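Local coordinates for putative lipoprotein (Bacteroides thetaiotaomicron, PDB 4Q1Z), which is of unknown function but is a two-domain member of the DUF4876 family, probably a lipoprotein of the bacterial cell envelope, at residues R177-P182 and M240-Y245. Sequence-based numbering, arbitrary orientation.
Sequences RVWKFP and MQHVFY
The guanidinium of Arg177 lies flat on the Tyr245 ring, CZ 3.6 Å from the ring centroid and the planes only 12° apart, a stacked cation-pi pair. A bend at chi3 (-62°) turns the group over that ring. From its edge, NH1 donates to His242 NE2 at 3.1 Å; NE2 lies near the guanidinium plane, whereas NH1 stands 38° out of the imidazole plane. His242 also sets its CD2 edge over the six-membered ring of Trp179, a T-shaped pair with centroids 4.9 Å apart. Beneath these groups, strands 177-180 and 238-245 run antiparallel as neighbours in the large mixed sheet, and a classic beta bulge shifts their register by one residue: Val243 and Phe244 both face Val178, whose O accepts hydrogen bonds from both amides, Val243 N at 2.9 Å and Phe244 N at 3.1 Å, both donors on the same face of the carbonyl plane. Past the bulge Lys180 and Gln241 exchange two backbone hydrogen bonds. Where strand 177-180 gives way to loop, selenomethionine Met240, bent at chi2 and chi3, lays SE and CE over one face of Phe181, CE 3.9 Å from the ring centroid. In the second shell, Met251 O accepts from Arg177 NH1, Ala249 O is hydrogen-bonded to His242 ND1, and Phe223 meets Phe181 edge-to-face.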
ATOM      1  N   ARG A 177     -15.379 -10.252   4.630  1.00 46.35           N
ATOM      2  CA  ARG A 177     -15.890  -9.818   3.316  1.00 45.63           C
ATOM      3  C   ARG A 177     -14.705  -9.538   2.372  1.00 46.29           C
ATOM      4  O   ARG A 177     -13.666  -9.050   2.811  1.00 45.99           O
ATOM      5  CB  ARG A 177     -16.831  -8.597   3.419  1.00 44.21           C
ATOM      6  CG  ARG A 177     -17.729  -8.470   2.190  1.00 45.40           C
ATOM      7  CD  ARG A 177     -18.580  -7.223   2.185  1.00 47.11           C
ATOM      8  NE  ARG A 177     -19.521  -7.160   3.310  1.00 50.01           N
ATOM      9  CZ  ARG A 177     -20.787  -7.576   3.264  1.00 59.09           C
ATOM     10  NH1 ARG A 177     -21.279  -8.115   2.155  1.00 41.64           N
ATOM     11  NH2 ARG A 177     -21.564  -7.468   4.332  1.00 44.21           N
ATOM     12  N   VAL A 178     -14.849  -9.921   1.101  1.00 41.80           N
ATOM     13  CA  VAL A 178     -13.838  -9.795   0.031  1.00 40.66           C
ATOM     14  C   VAL A 178     -14.465  -9.049  -1.164  1.00 46.19           C
ATOM     15  O   VAL A 178     -15.598  -9.331  -1.562  1.00 46.05           O
ATOM     16  CB  VAL A 178     -13.238 -11.174  -0.436  1.00 42.85           C
ATOM     17  CG1 VAL A 178     -12.015 -10.972  -1.324  1.00 42.11           C
ATOM     18  CG2 VAL A 178     -12.918 -12.113   0.744  1.00 41.67           C
ATOM     19  N   TRP A 179     -13.735  -8.064  -1.675  1.00 43.35           N
ATOM     20  CA  TRP A 179     -14.047  -7.263  -2.853  1.00 43.25           C
ATOM     21  C   TRP A 179     -12.876  -7.372  -3.809  1.00 48.63           C
ATOM     22  O   TRP A 179     -11.785  -7.791  -3.404  1.00 47.09           O
ATOM     23  CB  TRP A 179     -14.281  -5.772  -2.497  1.00 40.70           C
ATOM     24  CG  TRP A 179     -15.359  -5.495  -1.501  1.00 40.54           C
ATOM     25  CD1 TRP A 179     -15.239  -5.496  -0.137  1.00 42.65           C
ATOM     26  CD2 TRP A 179     -16.697  -5.061  -1.788  1.00 40.28           C
ATOM     27  NE1 TRP A 179     -16.446  -5.171   0.439  1.00 41.62           N
ATOM     28  CE2 TRP A 179     -17.343  -4.846  -0.553  1.00 43.59           C
ATOM     29  CE3 TRP A 179     -17.418  -4.831  -2.976  1.00 42.08           C
ATOM     30  CZ2 TRP A 179     -18.667  -4.372  -0.472  1.00 43.57           C
ATOM     31  CZ3 TRP A 179     -18.748  -4.434  -2.893  1.00 43.27           C
ATOM     32  CH2 TRP A 179     -19.354  -4.197  -1.652  1.00 43.75           C
ATOM     33  N   LYS A 180     -13.083  -6.974  -5.065  1.00 47.87           N
ATOM     34  CA  LYS A 180     -12.002  -6.887  -6.043  1.00 47.72           C
ATOM     35  C   LYS A 180     -12.202  -5.667  -6.918  1.00 51.51           C
ATOM     36  O   LYS A 180     -13.309  -5.141  -7.041  1.00 52.40           O
ATOM     37  CB  LYS A 180     -11.803  -8.173  -6.880  1.00 49.69           C
ATOM     38  CG  LYS A 180     -12.802  -8.457  -7.984  1.00 53.86           C
ATOM     39  CD  LYS A 180     -12.352  -9.699  -8.722  1.00 57.95           C
ATOM     40  CE  LYS A 180     -13.415 -10.236  -9.634  1.00 80.73           C
ATOM     41  NZ  LYS A 180     -12.916 -11.392 -10.424  1.00 96.53           N
ATOM     42  N   PHE A 181     -11.125  -5.202  -7.507  1.00 47.67           N
ATOM     43  CA  PHE A 181     -11.216  -4.103  -8.441  1.00 46.59           C
ATOM     44  C   PHE A 181     -11.776  -4.664  -9.741  1.00 54.56           C
ATOM     45  O   PHE A 181     -11.372  -5.769 -10.137  1.00 54.02           O
ATOM     46  CB  PHE A 181      -9.826  -3.462  -8.667  1.00 45.69           C
ATOM     47  CG  PHE A 181      -9.330  -2.577  -7.545  1.00 45.60           C
ATOM     48  CD1 PHE A 181      -9.630  -1.219  -7.521  1.00 46.63           C
ATOM     49  CD2 PHE A 181      -8.519  -3.092  -6.533  1.00 48.06           C
ATOM     50  CE1 PHE A 181      -9.148  -0.395  -6.502  1.00 45.90           C
ATOM     51  CE2 PHE A 181      -8.011  -2.256  -5.521  1.00 49.11           C
ATOM     52  CZ  PHE A 181      -8.353  -0.919  -5.502  1.00 46.27           C
ATOM     53  N   PRO A 182     -12.677  -3.934 -10.446  1.00 53.56           N
ATOM     54  CA  PRO A 182     -13.090  -4.388 -11.795  1.00 53.80           C
ATOM     55  C   PRO A 182     -11.931  -4.207 -12.811  1.00 58.02           C
ATOM     56  O   PRO A 182     -10.813  -3.843 -12.423  1.00 57.53           O
ATOM     57  CB  PRO A 182     -14.288  -3.486 -12.106  1.00 55.63           C
ATOM     58  CG  PRO A 182     -14.048  -2.247 -11.333  1.00 59.31           C
ATOM     59  CD  PRO A 182     -13.256  -2.612 -10.114  1.00 54.45           C
HETATM   60  N   MSE A 240     -16.553  -1.185  -6.639  1.00 44.12           N
HETATM   61  CA  MSE A 240     -15.771  -2.371  -6.339  1.00 40.31           C
HETATM   62  C   MSE A 240     -16.657  -3.601  -6.631  1.00 47.71           C
HETATM   63  O   MSE A 240     -17.892  -3.526  -6.458  1.00 47.25           O
HETATM   64  CB  MSE A 240     -15.324  -2.351  -4.847  1.00 39.09           C
HETATM   65  CG  MSE A 240     -14.305  -1.263  -4.516  1.00 41.08           C
HETATM   66 SE   MSE A 240     -12.620  -1.434  -5.473  0.75 43.34          SE
HETATM   67  CE  MSE A 240     -11.950  -2.979  -4.506  1.00 39.24           C
ATOM     68  N   GLN A 241     -16.054  -4.703  -7.096  1.00 45.35           N
ATOM     69  CA  GLN A 241     -16.818  -5.931  -7.356  1.00 46.84           C
ATOM     70  C   GLN A 241     -16.918  -6.770  -6.068  1.00 52.43           C
ATOM     71  O   GLN A 241     -15.886  -7.065  -5.444  1.00 51.56           O
ATOM     72  CB  GLN A 241     -16.156  -6.760  -8.454  1.00 48.92           C
ATOM     73  CG  GLN A 241     -16.631  -6.502  -9.871  1.00 74.88           C
ATOM     74  CD  GLN A 241     -15.961  -7.502 -10.790  1.00105.94           C
ATOM     75  OE1 GLN A 241     -14.953  -7.210 -11.441  1.00100.59           O
ATOM     76  NE2 GLN A 241     -16.452  -8.741 -10.796  1.00106.38           N
ATOM     77  N   HIS A 242     -18.147  -7.130  -5.650  1.00 48.64           N
ATOM     78  CA  HIS A 242     -18.314  -7.962  -4.457  1.00 47.14           C
ATOM     79  C   HIS A 242     -17.906  -9.395  -4.788  1.00 51.93           C
ATOM     80  O   HIS A 242     -18.279  -9.911  -5.858  1.00 54.30           O
ATOM     81  CB  HIS A 242     -19.748  -7.907  -3.925  1.00 47.53           C
ATOM     82  CG  HIS A 242     -19.899  -8.546  -2.576  1.00 49.47           C
ATOM     83  ND1 HIS A 242     -20.400  -9.831  -2.436  1.00 50.80           N
ATOM     84  CD2 HIS A 242     -19.542  -8.081  -1.359  1.00 49.12           C
ATOM     85  CE1 HIS A 242     -20.376 -10.080  -1.139  1.00 49.20           C
ATOM     86  NE2 HIS A 242     -19.886  -9.052  -0.453  1.00 48.96           N
ATOM     87  N   VAL A 243     -17.101 -10.016  -3.894  1.00 45.51           N
ATOM     88  CA  VAL A 243     -16.563 -11.354  -4.097  1.00 44.88           C
ATOM     89  C   VAL A 243     -17.139 -12.369  -3.107  1.00 49.55           C
ATOM     90  O   VAL A 243     -17.604 -13.421  -3.548  1.00 51.11           O
ATOM     91  CB  VAL A 243     -15.006 -11.376  -4.082  1.00 46.72           C
ATOM     92  CG1 VAL A 243     -14.466 -12.801  -4.153  1.00 45.98           C
ATOM     93  CG2 VAL A 243     -14.435 -10.542  -5.226  1.00 46.73           C
ATOM     94  N   PHE A 244     -17.038 -12.112  -1.796  1.00 43.85           N
ATOM     95  CA  PHE A 244     -17.434 -13.091  -0.801  1.00 43.16           C
ATOM     96  C   PHE A 244     -17.932 -12.467   0.471  1.00 46.61           C
ATOM     97  O   PHE A 244     -17.351 -11.517   0.970  1.00 46.29           O
ATOM     98  CB  PHE A 244     -16.216 -13.998  -0.465  1.00 45.02           C
ATOM     99  CG  PHE A 244     -16.366 -14.966   0.699  1.00 46.32           C
ATOM    100  CD1 PHE A 244     -16.245 -14.526   2.018  1.00 47.85           C
ATOM    101  CD2 PHE A 244     -16.540 -16.327   0.475  1.00 47.35           C
ATOM    102  CE1 PHE A 244     -16.366 -15.423   3.080  1.00 48.33           C
ATOM    103  CE2 PHE A 244     -16.605 -17.227   1.540  1.00 48.79           C
ATOM    104  CZ  PHE A 244     -16.551 -16.768   2.829  1.00 46.45           C
ATOM    105  N   TYR A 245     -18.982 -13.063   1.022  1.00 44.63           N
ATOM    106  CA  TYR A 245     -19.585 -12.744   2.309  1.00 44.51           C
ATOM    107  C   TYR A 245     -20.364 -13.950   2.713  1.00 48.85           C
ATOM    108  O   TYR A 245     -21.164 -14.436   1.921  1.00 49.00           O
ATOM    109  CB  TYR A 245     -20.444 -11.469   2.298  1.00 45.94           C
ATOM    110  CG  TYR A 245     -20.927 -11.075   3.677  1.00 48.03           C
ATOM    111  CD1 TYR A 245     -20.027 -10.701   4.673  1.00 48.40           C
ATOM    112  CD2 TYR A 245     -22.286 -11.099   3.997  1.00 50.51           C
ATOM    113  CE1 TYR A 245     -20.462 -10.360   5.956  1.00 46.70           C
ATOM    114  CE2 TYR A 245     -22.733 -10.763   5.282  1.00 51.93           C
ATOM    115  CZ  TYR A 245     -21.814 -10.377   6.253  1.00 59.01           C
ATOM    116  OH  TYR A 245     -22.229 -10.013   7.518  1.00 61.60           O
TER